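Local coordinates for protein glutathione transferase (Phanerochaete chrysosporium, PDB 4F0C) that probably conjugates or reduces substrates with glutathione as a dimeric Ure2p-type transferase, and binds oxidized glutathione disulfide, at residues N11-P16 with A221-Q226; K20-L25 with L30-V35; K99-Q104 with W160-K165; I168-F173 with H201-A206. All coordinates share one frame; numbering follows the deposited sequence.

Interaction 1 (N11-P16 with A221-Q226); sequences NHQVGP and AEAIAQ. With GDS (oxidized glutathione disulfide), chain B; SO4 (sulfate ion), chain G.
Gln-13 lays its CG methylene against the methyl of Ala-223, CG to CB 3.7 Å. The chain bends at its second torsion (chi2 96°), which turns the amide aside from the Ala-223 methyl, so that NE2 meets a water instead. NE2 donates to water 1, and that water donates in turn to the carbonyl oxygen of Ala-223. The loop 11-16 and the helix 221-226 thus share a water rather than a direct hydrogen bond. Ile-224 lies along the Gln-13 backbone, its CG1 3.3 Å from Gln-13 O. It also reaches Val-14, with CG1 4.3 Å from Val-14 CG2. The Val-14 carbonyl is held from the helical side by Lys-220 NZ.

The same loop turns into the glutathione site of the thioredoxin-like domain. Gly-15 N donates almost straight to His-12 ND1 (169°), in the plane of the imidazole. The far nitrogen, His-12 NE2, donates to a sulfate. Beyond the turn, Gly-15 CA lies 3.5 Å from SG2 of the bound disulfide, and Pro-16 CD lies near SG5. The C-terminal helix therefore rests on the outer part of this loop by apolar contact and one water, while Gly-15 and Pro-16 of the same loop meet the disulfide.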
# COMPACT_ATOMS: atom_id res chain seq x y z
N ASN A 11 14.79 9.48 -7.77
CA ASN A 11 14.34 8.37 -8.59
C ASN A 11 15.44 7.30 -8.64
O ASN A 11 16.50 7.42 -8.02
CB ASN A 11 14.00 8.93 -10.00
CG ASN A 11 12.99 8.06 -10.77
OD1 ASN A 11 12.63 6.98 -10.33
ND2 ASN A 11 12.54 8.55 -11.91
N HIS A 12 15.17 6.22 -9.38
CA HIS A 12 16.17 5.20 -9.68
C HIS A 12 15.92 4.74 -11.12
O HIS A 12 14.76 4.71 -11.56
CB HIS A 12 16.04 3.99 -8.73
CG HIS A 12 17.20 3.05 -8.82
ND1 HIS A 12 17.11 1.82 -9.43
CD2 HIS A 12 18.50 3.19 -8.44
CE1 HIS A 12 18.29 1.22 -9.39
NE2 HIS A 12 19.15 2.03 -8.80
N GLN A 13 16.99 4.40 -11.83
CA GLN A 13 16.89 4.05 -13.23
C GLN A 13 16.17 2.71 -13.43
O GLN A 13 15.34 2.58 -14.34
CB GLN A 13 18.29 4.01 -13.90
CG GLN A 13 19.07 5.34 -13.85
CD GLN A 13 20.04 5.41 -12.68
OE1 GLN A 13 19.79 4.86 -11.60
NE2 GLN A 13 21.17 6.08 -12.90
N VAL A 14 16.48 1.72 -12.59
CA VAL A 14 15.92 0.38 -12.79
C VAL A 14 14.61 0.18 -12.02
O VAL A 14 13.65 -0.36 -12.57
CB VAL A 14 16.91 -0.71 -12.35
CG1 VAL A 14 16.28 -2.10 -12.54
CG2 VAL A 14 18.22 -0.60 -13.16
N GLY A 15 14.56 0.61 -10.77
CA GLY A 15 13.39 0.37 -9.92
C GLY A 15 12.15 1.07 -10.46
O GLY A 15 12.23 2.20 -10.95
N PRO A 16 10.98 0.41 -10.39
CA PRO A 16 9.82 1.00 -11.08
C PRO A 16 9.23 2.22 -10.42
O PRO A 16 8.73 3.10 -11.11
CB PRO A 16 8.79 -0.16 -11.08
CG PRO A 16 9.67 -1.38 -11.11
CD PRO A 16 10.79 -1.03 -10.14
N ALA A 221 14.35 4.04 -20.17
CA ALA A 221 15.18 3.11 -20.94
C ALA A 221 16.55 3.73 -21.21
O ALA A 221 17.59 3.07 -21.11
CB ALA A 221 14.47 2.71 -22.27
N GLU A 222 16.55 5.02 -21.56
CA GLU A 222 17.79 5.74 -21.81
C GLU A 222 18.63 5.87 -20.54
O GLU A 222 19.84 5.72 -20.58
CB GLU A 222 17.52 7.12 -22.43
CG GLU A 222 16.80 7.03 -23.78
CD GLU A 222 16.44 8.39 -24.38
OE1 GLU A 222 16.38 8.47 -25.63
OE2 GLU A 222 16.21 9.36 -23.62
N ALA A 223 17.99 6.16 -19.41
CA ALA A 223 18.72 6.30 -18.15
C ALA A 223 19.40 4.97 -17.77
O ALA A 223 20.52 4.94 -17.26
CB ALA A 223 17.79 6.79 -17.02
N ILE A 224 18.70 3.87 -18.00
CA ILE A 224 19.26 2.57 -17.68
C ILE A 224 20.49 2.34 -18.57
O ILE A 224 21.60 2.09 -18.07
CB ILE A 224 18.24 1.46 -17.88
CG1 ILE A 224 17.21 1.47 -16.76
CG2 ILE A 224 18.92 0.15 -17.81
CD1 ILE A 224 16.08 0.47 -16.96
N ALA A 225 20.29 2.49 -19.87
CA ALA A 225 21.37 2.37 -20.85
C ALA A 225 22.60 3.20 -20.48
O ALA A 225 23.73 2.74 -20.61
CB ALA A 225 20.87 2.78 -22.23
N GLN A 226 22.37 4.42 -20.01
CA GLN A 226 23.45 5.33 -19.65
C GLN A 226 24.26 4.94 -18.40
O GLN A 226 25.38 5.41 -18.23
CB GLN A 226 22.91 6.75 -19.50
CG GLN A 226 22.57 7.37 -20.84
CD GLN A 226 23.81 7.51 -21.71
OE1 GLN A 226 24.69 8.32 -21.42
NE2 GLN A 226 23.89 6.71 -22.78
N1 GDS B . 5.76 1.56 -1.30
CA1 GDS B . 6.98 2.29 -1.79
C1 GDS B . 6.61 3.36 -2.89
OE1 GDS B . 5.65 3.12 -3.68
OE2 GDS B . 7.25 4.45 -2.86
CB1 GDS B . 8.05 1.30 -2.39
CG1 GDS B . 9.30 2.07 -2.88
CD1 GDS B . 10.35 1.08 -3.28
O1 GDS B . 10.21 -0.13 -3.26
N2 GDS B . 11.53 1.66 -3.71
CA2 GDS B . 12.68 0.84 -4.12
C2 GDS B . 13.87 1.14 -3.24
O2 GDS B . 14.13 2.31 -2.94
CB2 GDS B . 13.14 1.20 -5.55
SG2 GDS B . 11.94 0.59 -6.75
N3 GDS B . 14.66 0.10 -2.89
CA3 GDS B . 15.83 0.34 -2.09
C3 GDS B . 15.92 -0.66 -0.95
OE3 GDS B . 17.00 -0.74 -0.32
OE4 GDS B . 14.87 -1.29 -0.70
N4 GDS B . 9.04 -2.61 -4.07
CA4 GDS B . 7.73 -3.11 -3.62
C4 GDS B . 6.65 -2.04 -3.97
OE5 GDS B . 6.82 -1.32 -4.99
OE6 GDS B . 5.68 -1.99 -3.19
C5 GDS B . 10.00 -3.47 -4.54
O5 GDS B . 9.84 -4.69 -4.63
CA5 GDS B . 11.32 -2.88 -5.01
N5 GDS B . 12.42 -3.86 -4.84
CB5 GDS B . 11.16 -2.49 -6.48
SG5 GDS B . 12.56 -1.44 -7.03
CA6 GDS B . 14.55 -4.60 -1.37
C6 GDS B . 14.13 -6.11 -1.18
OE7 GDS B . 14.73 -6.79 -0.31
OE8 GDS B . 13.21 -6.54 -1.90
N6 GDS B . 15.26 -4.12 -0.19
CB6 GDS B . 15.42 -4.53 -2.66
CG6 GDS B . 14.59 -4.64 -3.95
CD6 GDS B . 13.54 -3.55 -4.02
O6 GDS B . 13.60 -2.45 -3.46
S SO4 G . 22.13 0.49 -8.49
O1 SO4 G . 21.38 -0.24 -7.46
O2 SO4 G . 23.56 0.23 -8.31
O3 SO4 G . 21.71 0.04 -9.81
O4 SO4 G . 21.88 1.93 -8.35
O HOH W 1 21.59 7.06 -15.58

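Interaction 2 (K20-L25 with L30-V35); sequences KVDMLL and LSFETV. With SO4 (sulfate ion), chain D.
Leu-25 covers one face of the Phe-32 ring. Its CD1 sits 3.7 Å from the ring centroid and 20° off the normal, a CH-pi contact. CB of the same leucine reaches the ring as well, 3.5 Å from Phe-32 CE1. The ring is brought there by its first torsion, which places CG between the backbone N and the carbonyl carbon (chi1 67°). The other branch of Leu-25 packs on Leu-30, with CD2 3.9 Å from Leu-30 CD1. Backbone joins the same corner: Leu-30 N donates to Leu-25 O at 3.0 Å. This is the tight part of the contact, where the chain turns from helix to strand.

Toward Asp-22 and Thr-34 the fit is looser. The carboxylate oxygen Asp-22 OD2 lies at the ring edge, 3.3 Å from Phe-32 CZ, with the two planes 86° apart. Water 2 fills the step to the strand. It donates to Asp-22 OD2 at 2.6 Å and lies 2.8 Å from Thr-34 OG1. The other oxygen, Asp-22 OD1, forms a salt bridge with Arg-26 and accepts from Ser-216. On the strand's outer edge, Thr-34 N donates to a sulfate.

These residues join the helix and second strand of the beta-alpha-beta unit 7-11, 18-28 and 32-36. Strand 32-36 pairs in parallel with strand 7-11. Leu-24 and Leu-25 meet Ile-81 of helix 74-85, while Met-23 packs on helix 211-227.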
# COMPACT_ATOMS: atom_id res chain seq x y z
N LYS A 20 6.20 6.33 -11.71
CA LYS A 20 4.82 6.79 -11.59
C LYS A 20 4.79 8.30 -11.48
O LYS A 20 3.94 8.97 -12.09
CB LYS A 20 4.15 6.27 -10.30
CG LYS A 20 4.10 4.74 -10.15
CD LYS A 20 3.55 4.46 -8.73
CE LYS A 20 3.81 3.02 -8.27
NZ LYS A 20 3.39 2.90 -6.82
N VAL A 21 5.68 8.84 -10.63
CA VAL A 21 5.71 10.26 -10.38
C VAL A 21 6.25 11.00 -11.60
O VAL A 21 5.71 12.03 -11.98
CB VAL A 21 6.59 10.59 -9.16
CG1 VAL A 21 6.62 12.08 -8.91
CG2 VAL A 21 6.01 9.86 -7.91
N ASP A 22 7.33 10.49 -12.18
CA ASP A 22 7.83 11.05 -13.45
C ASP A 22 6.70 11.17 -14.49
O ASP A 22 6.54 12.22 -15.13
CB ASP A 22 8.99 10.17 -13.95
CG ASP A 22 9.61 10.69 -15.25
OD1 ASP A 22 9.08 10.40 -16.35
OD2 ASP A 22 10.65 11.37 -15.15
N MET A 23 5.92 10.10 -14.67
CA MET A 23 4.78 10.14 -15.63
C MET A 23 3.81 11.28 -15.32
O MET A 23 3.44 12.03 -16.22
CB MET A 23 3.99 8.83 -15.57
CG MET A 23 4.68 7.68 -16.27
SD MET A 23 3.88 6.08 -16.00
CE MET A 23 5.16 5.01 -16.67
N LEU A 24 3.39 11.40 -14.06
CA LEU A 24 2.43 12.44 -13.69
C LEU A 24 2.99 13.84 -13.89
O LEU A 24 2.29 14.73 -14.39
CB LEU A 24 1.91 12.26 -12.25
CG LEU A 24 1.00 13.41 -11.76
CD1 LEU A 24 -0.28 13.43 -12.61
CD2 LEU A 24 0.63 13.15 -10.30
N LEU A 25 4.25 14.05 -13.52
CA LEU A 25 4.86 15.37 -13.68
C LEU A 25 4.90 15.75 -15.18
O LEU A 25 4.62 16.90 -15.54
CB LEU A 25 6.27 15.40 -13.09
CG LEU A 25 6.34 15.33 -11.55
CD1 LEU A 25 7.78 15.13 -11.12
CD2 LEU A 25 5.77 16.58 -10.89
N LEU A 30 4.81 19.90 -15.47
CA LEU A 30 5.49 20.52 -14.32
C LEU A 30 7.01 20.39 -14.42
O LEU A 30 7.52 19.43 -14.99
CB LEU A 30 5.00 19.85 -13.03
CG LEU A 30 3.52 20.15 -12.68
CD1 LEU A 30 2.92 19.19 -11.62
CD2 LEU A 30 3.39 21.61 -12.23
N SER A 31 7.75 21.36 -13.87
CA SER A 31 9.21 21.34 -14.01
C SER A 31 9.88 20.54 -12.88
O SER A 31 9.52 20.67 -11.71
CB SER A 31 9.77 22.76 -14.10
OG SER A 31 9.57 23.44 -12.89
N PHE A 32 10.87 19.73 -13.22
CA PHE A 32 11.50 18.90 -12.19
C PHE A 32 12.89 18.46 -12.59
O PHE A 32 13.16 18.19 -13.76
CB PHE A 32 10.62 17.68 -11.81
CG PHE A 32 10.44 16.63 -12.91
CD1 PHE A 32 9.48 16.80 -13.92
CD2 PHE A 32 11.17 15.44 -12.89
CE1 PHE A 32 9.28 15.81 -14.92
CE2 PHE A 32 10.99 14.46 -13.86
CZ PHE A 32 10.03 14.64 -14.88
N GLU A 33 13.78 18.41 -11.61
CA GLU A 33 15.06 17.75 -11.82
C GLU A 33 14.94 16.34 -11.26
O GLU A 33 14.13 16.07 -10.35
CB GLU A 33 16.20 18.49 -11.14
CG GLU A 33 16.10 18.47 -9.66
CD GLU A 33 17.42 18.81 -8.95
OE1 GLU A 33 17.38 18.92 -7.71
OE2 GLU A 33 18.47 18.94 -9.60
N THR A 34 15.71 15.43 -11.83
CA THR A 34 15.73 14.04 -11.38
C THR A 34 17.09 13.75 -10.80
O THR A 34 18.10 14.01 -11.43
CB THR A 34 15.43 13.06 -12.51
OG1 THR A 34 14.10 13.30 -12.97
CG2 THR A 34 15.50 11.61 -12.01
N VAL A 35 17.09 13.22 -9.58
CA VAL A 35 18.31 12.78 -8.93
C VAL A 35 18.23 11.27 -8.73
O VAL A 35 17.34 10.78 -8.01
CB VAL A 35 18.47 13.44 -7.55
CG1 VAL A 35 19.72 12.87 -6.85
CG2 VAL A 35 18.56 14.98 -7.67
S SO4 D . 17.39 17.38 -14.93
O1 SO4 D . 16.87 16.19 -14.24
O2 SO4 D . 18.81 17.45 -14.63
O3 SO4 D . 17.19 17.23 -16.37
O4 SO4 D . 16.75 18.62 -14.51
O HOH W 2 12.67 11.00 -13.48

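Interaction 3 (K99-Q104 with W160-K165); sequences KIIMTQ and WLVADK. With SO4 (sulfate ion), chain C.
Val-162 sets its CG2 methyl on the backbone of Met-102, 3.7 Å from CA. It is the main contact between the loop 160-165 and the long helix 96-126 of the all-helical C-terminal domain of the GST fold. The same methyl touches CG2 of Ile-101, at 3.9 Å, and CB of Met-102, at 4.2 Å. No hydrogen bond crosses between the segments. The other branch, Val-162 CG1, is anti to its own nitrogen (chi1 -173°). Both methyls face the helix, near Met-102 N and Ile-101 CG2.

The next shell fixes both sides. Within the loop, Lys-165 N donates to Val-162 O. Lys-165 NZ is hydrogen-bonded to the carbonyls of His-89 and Ser-92. Val-162 also packs on Trp-105, one turn along the helix. The rest of the Met-102 side chain runs away from the loop toward Ile-168 and Ala-169 of helix 168-172. Ile-101 packs on Val-70 of the second subunit, so the helix serves the dimer interface as well.

Further out, a sulfate, probably from the crystallisation liquor, sits between the subunits. Arg-158 and Trp-105 of the same chain and Trp-72 of the second subunit donate to it. Gln-104 OE1 accepts from Trp-72 N of that subunit, while Gln-104 NE2 donates to sulfate O1 at 2.9 Å.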
# COMPACT_ATOMS: atom_id res chain seq x y z
N LYS A 99 -13.24 10.86 -5.01
CA LYS A 99 -11.92 10.90 -4.37
C LYS A 99 -11.63 9.66 -3.53
O LYS A 99 -10.51 9.13 -3.56
CB LYS A 99 -11.77 12.14 -3.49
CG LYS A 99 -11.55 13.44 -4.26
CD LYS A 99 -11.49 14.63 -3.27
CE LYS A 99 -11.39 15.96 -3.97
NZ LYS A 99 -11.28 17.04 -2.91
N ILE A 100 -12.60 9.23 -2.74
CA ILE A 100 -12.32 8.10 -1.86
C ILE A 100 -12.13 6.81 -2.67
O ILE A 100 -11.31 5.93 -2.32
CB ILE A 100 -13.35 7.93 -0.75
CG1 ILE A 100 -12.85 6.92 0.30
CG2 ILE A 100 -14.78 7.60 -1.32
CD1 ILE A 100 -11.55 7.35 1.01
N ILE A 101 -12.86 6.69 -3.78
CA ILE A 101 -12.69 5.50 -4.62
C ILE A 101 -11.37 5.58 -5.40
O ILE A 101 -10.68 4.57 -5.58
CB ILE A 101 -13.92 5.32 -5.57
CG1 ILE A 101 -15.19 5.10 -4.74
CG2 ILE A 101 -13.67 4.17 -6.59
CD1 ILE A 101 -15.08 3.90 -3.72
N MET A 102 -10.99 6.78 -5.84
CA MET A 102 -9.66 6.90 -6.46
C MET A 102 -8.57 6.48 -5.46
O MET A 102 -7.59 5.80 -5.81
CB MET A 102 -9.44 8.33 -6.97
CG MET A 102 -8.16 8.50 -7.82
SD MET A 102 -7.92 10.19 -8.39
CE MET A 102 -7.40 10.99 -6.86
N THR A 103 -8.75 6.88 -4.21
CA THR A 103 -7.82 6.51 -3.14
C THR A 103 -7.81 5.00 -2.87
O THR A 103 -6.75 4.40 -2.66
CB THR A 103 -8.11 7.33 -1.87
OG1 THR A 103 -7.79 8.68 -2.16
CG2 THR A 103 -7.24 6.89 -0.68
N GLN A 104 -8.99 4.40 -2.86
CA GLN A 104 -9.10 2.94 -2.73
C GLN A 104 -8.26 2.22 -3.80
O GLN A 104 -7.50 1.32 -3.49
CB GLN A 104 -10.56 2.55 -2.89
CG GLN A 104 -10.84 1.03 -2.97
CD GLN A 104 -12.23 0.78 -3.50
OE1 GLN A 104 -13.19 0.68 -2.72
NE2 GLN A 104 -12.37 0.74 -4.86
N TRP A 160 -11.96 3.32 -17.50
CA TRP A 160 -10.92 3.76 -16.56
C TRP A 160 -11.38 3.36 -15.16
O TRP A 160 -12.57 3.14 -14.95
CB TRP A 160 -10.80 5.31 -16.59
CG TRP A 160 -10.47 5.88 -17.94
CD1 TRP A 160 -11.27 6.65 -18.73
CD2 TRP A 160 -9.23 5.74 -18.64
NE1 TRP A 160 -10.60 7.00 -19.90
CE2 TRP A 160 -9.35 6.45 -19.86
CE3 TRP A 160 -8.03 5.08 -18.36
CZ2 TRP A 160 -8.33 6.51 -20.80
CZ3 TRP A 160 -7.00 5.14 -19.32
CH2 TRP A 160 -7.16 5.86 -20.51
N LEU A 161 -10.48 3.31 -14.19
CA LEU A 161 -10.87 2.77 -12.87
C LEU A 161 -11.92 3.60 -12.14
O LEU A 161 -12.80 3.04 -11.50
CB LEU A 161 -9.64 2.61 -11.97
CG LEU A 161 -8.73 1.49 -12.48
CD1 LEU A 161 -7.39 1.49 -11.71
CD2 LEU A 161 -9.41 0.13 -12.36
N VAL A 162 -11.84 4.93 -12.22
CA VAL A 162 -12.76 5.76 -11.43
C VAL A 162 -13.36 6.85 -12.26
O VAL A 162 -12.67 7.47 -13.06
CB VAL A 162 -12.02 6.45 -10.25
CG1 VAL A 162 -13.03 7.17 -9.35
CG2 VAL A 162 -11.22 5.37 -9.43
N ALA A 163 -14.66 7.08 -12.07
CA ALA A 163 -15.34 8.24 -12.63
C ALA A 163 -15.30 8.33 -14.16
O ALA A 163 -15.50 9.41 -14.71
CB ALA A 163 -14.78 9.54 -12.01
N ASP A 164 -15.03 7.21 -14.81
CA ASP A 164 -15.00 7.14 -16.28
C ASP A 164 -14.07 8.20 -16.88
O ASP A 164 -14.34 8.74 -17.95
CB ASP A 164 -16.42 7.27 -16.88
CG ASP A 164 -17.25 6.01 -16.69
OD1 ASP A 164 -16.70 4.94 -16.33
OD2 ASP A 164 -18.47 6.07 -16.93
N LYS A 165 -12.97 8.49 -16.18
CA LYS A 165 -11.97 9.38 -16.72
C LYS A 165 -10.60 8.92 -16.27
O LYS A 165 -10.43 8.32 -15.21
CB LYS A 165 -12.24 10.82 -16.25
CG LYS A 165 -12.20 10.97 -14.73
CD LYS A 165 -12.63 12.37 -14.24
CE LYS A 165 -11.51 13.40 -14.40
NZ LYS A 165 -11.91 14.75 -13.96
S SO4 C . -15.20 0.02 -7.39
O1 SO4 C . -14.44 -0.64 -6.31
O2 SO4 C . -16.24 0.86 -6.85
O3 SO4 C . -14.41 1.00 -8.17
O4 SO4 C . -15.67 -1.03 -8.25

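Interaction 4 (I168-F173 with H201-A206); sequences IADISF and HRWHTA
Trp-203 points its indole from helix 198-209 toward helix 168-172 and meets it along the ring edge. Both helices belong to the helical C-terminal domain of the GST fold. Two groups receive that edge. At the pyrrole end, Trp-203 NE1 donates to Asp-170 OD1 at 2.8 Å. The bond is nearly straight (167°), and the oxygen lies close to the indole plane. From the aspartate's side, the donor arrives on the anti side of OD1, somewhat out of the carboxylate plane.

At the benzene end, Trp-203 meets Phe-173 in an offset edge-to-face pair. The edge of the indole is turned to the phenyl face, with six-membered ring centroids 5.9 Å apart and planes at 61°. The closest approach is between Trp-203 CH2 and Phe-173 CB, 3.6 Å. The first torsion of Trp-203 sets CG anti to its backbone N (chi1 167°), and this directs the ring across to the other helix.

Asp-170 is also held by further donors. OD1 accepts from Leu-161 N, and OD2 accepts from Thr-167 N just ahead of the helix. With Ala-169 N donating to Thr-167 OG1, this is consistent with the N-capping box known at this helix in glutathione transferases. The buried carboxylate thus has three N-H donors, which would be expected to favour its charged form. Leu-161 packs on both Phe-173 and Trp-203. Within segment 168-173, Ser-172 OG donates back to Ala-169 O at 2.8 Å.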
# COMPACT_ATOMS: atom_id res chain seq x y z
N ILE A 168 -4.88 9.48 -11.69
CA ILE A 168 -3.68 8.88 -11.13
C ILE A 168 -3.94 7.44 -10.66
O ILE A 168 -2.98 6.68 -10.53
CB ILE A 168 -3.07 9.73 -10.00
CG1 ILE A 168 -4.15 10.14 -8.96
CG2 ILE A 168 -2.41 10.98 -10.62
CD1 ILE A 168 -3.54 10.60 -7.59
N ALA A 169 -5.20 7.06 -10.43
CA ALA A 169 -5.44 5.64 -10.09
C ALA A 169 -4.96 4.77 -11.24
O ALA A 169 -4.23 3.81 -11.01
CB ALA A 169 -6.90 5.34 -9.77
N ASP A 170 -5.31 5.11 -12.48
CA ASP A 170 -4.86 4.32 -13.63
C ASP A 170 -3.36 4.44 -13.80
O ASP A 170 -2.66 3.43 -14.02
CB ASP A 170 -5.56 4.77 -14.93
CG ASP A 170 -7.07 4.85 -14.76
OD1 ASP A 170 -7.72 3.79 -14.87
OD2 ASP A 170 -7.59 5.96 -14.48
N ILE A 171 -2.86 5.67 -13.70
CA ILE A 171 -1.45 5.91 -14.01
C ILE A 171 -0.56 5.12 -13.04
O ILE A 171 0.50 4.61 -13.44
CB ILE A 171 -1.10 7.41 -13.96
CG1 ILE A 171 -1.87 8.16 -15.07
CG2 ILE A 171 0.42 7.65 -14.12
CD1 ILE A 171 -1.74 9.70 -14.94
N SER A 172 -1.01 5.01 -11.79
CA SER A 172 -0.20 4.38 -10.75
C SER A 172 0.14 2.92 -11.05
O SER A 172 1.15 2.42 -10.56
CB SER A 172 -0.92 4.48 -9.37
OG SER A 172 -1.99 3.54 -9.33
N PHE A 173 -0.67 2.26 -11.88
CA PHE A 173 -0.46 0.84 -12.20
C PHE A 173 0.48 0.60 -13.38
O PHE A 173 0.92 -0.54 -13.60
CB PHE A 173 -1.79 0.14 -12.58
CG PHE A 173 -2.68 -0.17 -11.41
CD1 PHE A 173 -2.65 -1.43 -10.82
CD2 PHE A 173 -3.57 0.77 -10.92
CE1 PHE A 173 -3.48 -1.72 -9.74
CE2 PHE A 173 -4.40 0.49 -9.84
CZ PHE A 173 -4.37 -0.78 -9.26
N HIS A 201 -5.17 -5.33 -21.36
CA HIS A 201 -4.30 -4.95 -22.47
C HIS A 201 -4.78 -3.65 -23.14
O HIS A 201 -3.96 -2.80 -23.49
CB HIS A 201 -4.23 -6.08 -23.51
CG HIS A 201 -3.49 -5.70 -24.77
ND1 HIS A 201 -4.14 -5.32 -25.92
CD2 HIS A 201 -2.17 -5.68 -25.05
CE1 HIS A 201 -3.24 -5.07 -26.86
NE2 HIS A 201 -2.04 -5.29 -26.37
N ARG A 202 -6.09 -3.53 -23.34
CA ARG A 202 -6.67 -2.32 -23.96
C ARG A 202 -6.31 -1.08 -23.16
O ARG A 202 -5.84 -0.06 -23.70
CB ARG A 202 -8.19 -2.44 -24.00
CG ARG A 202 -8.93 -1.23 -24.58
CD ARG A 202 -10.37 -1.16 -24.05
NE ARG A 202 -10.44 -0.66 -22.68
CZ ARG A 202 -11.06 -1.29 -21.68
NH1 ARG A 202 -11.68 -2.46 -21.89
NH2 ARG A 202 -11.09 -0.73 -20.47
N TRP A 203 -6.53 -1.17 -21.85
CA TRP A 203 -6.31 -0.05 -20.94
C TRP A 203 -4.83 0.28 -20.81
O TRP A 203 -4.42 1.46 -20.90
CB TRP A 203 -6.90 -0.46 -19.60
CG TRP A 203 -6.61 0.30 -18.30
CD1 TRP A 203 -7.19 1.46 -17.89
CD2 TRP A 203 -5.83 -0.18 -17.20
NE1 TRP A 203 -6.79 1.76 -16.59
CE2 TRP A 203 -5.97 0.75 -16.15
CE3 TRP A 203 -5.03 -1.33 -17.01
CZ2 TRP A 203 -5.31 0.58 -14.92
CZ3 TRP A 203 -4.38 -1.49 -15.79
CH2 TRP A 203 -4.53 -0.54 -14.76
N HIS A 204 -4.01 -0.75 -20.61
CA HIS A 204 -2.56 -0.54 -20.52
C HIS A 204 -2.04 0.08 -21.81
O HIS A 204 -1.22 1.00 -21.79
CB HIS A 204 -1.84 -1.86 -20.25
CG HIS A 204 -0.36 -1.72 -20.05
ND1 HIS A 204 0.18 -1.21 -18.89
CD2 HIS A 204 0.68 -2.02 -20.86
CE1 HIS A 204 1.50 -1.19 -19.00
NE2 HIS A 204 1.83 -1.68 -20.18
N THR A 205 -2.51 -0.40 -22.96
CA THR A 205 -2.01 0.12 -24.22
C THR A 205 -2.41 1.57 -24.40
O THR A 205 -1.62 2.38 -24.91
CB THR A 205 -2.50 -0.74 -25.43
OG1 THR A 205 -2.00 -2.06 -25.26
CG2 THR A 205 -2.03 -0.16 -26.79
N ALA A 206 -3.62 1.91 -23.99
CA ALA A 206 -4.07 3.28 -24.11
C ALA A 206 -3.17 4.18 -23.24
O ALA A 206 -2.78 5.27 -23.66
CB ALA A 206 -5.54 3.42 -23.72

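In the fold
Interaction 2 comes first along the chain, then interactions 3 and 4. All three fall between the segments of interaction 1. Interaction 2 and the first segment of interaction 1 lie in the thioredoxin-like domain and meet where Asn-11 pairs with Val-35 in the sheet. Helix 211-227 returns to that domain. Interactions 3 and 4 belong to the helical region, centres about 12 Å apart, joined by the loop around Leu-161. Interactions 2 and 4 touch where helix 18-28 packs on helix 168-172, one seam between the domains. Interactions 1 and 3, centres about 29 Å apart, lie on opposite sides of the chain's centre, so the helical contacts connect the glutathione side with the dimer interface at interaction 3.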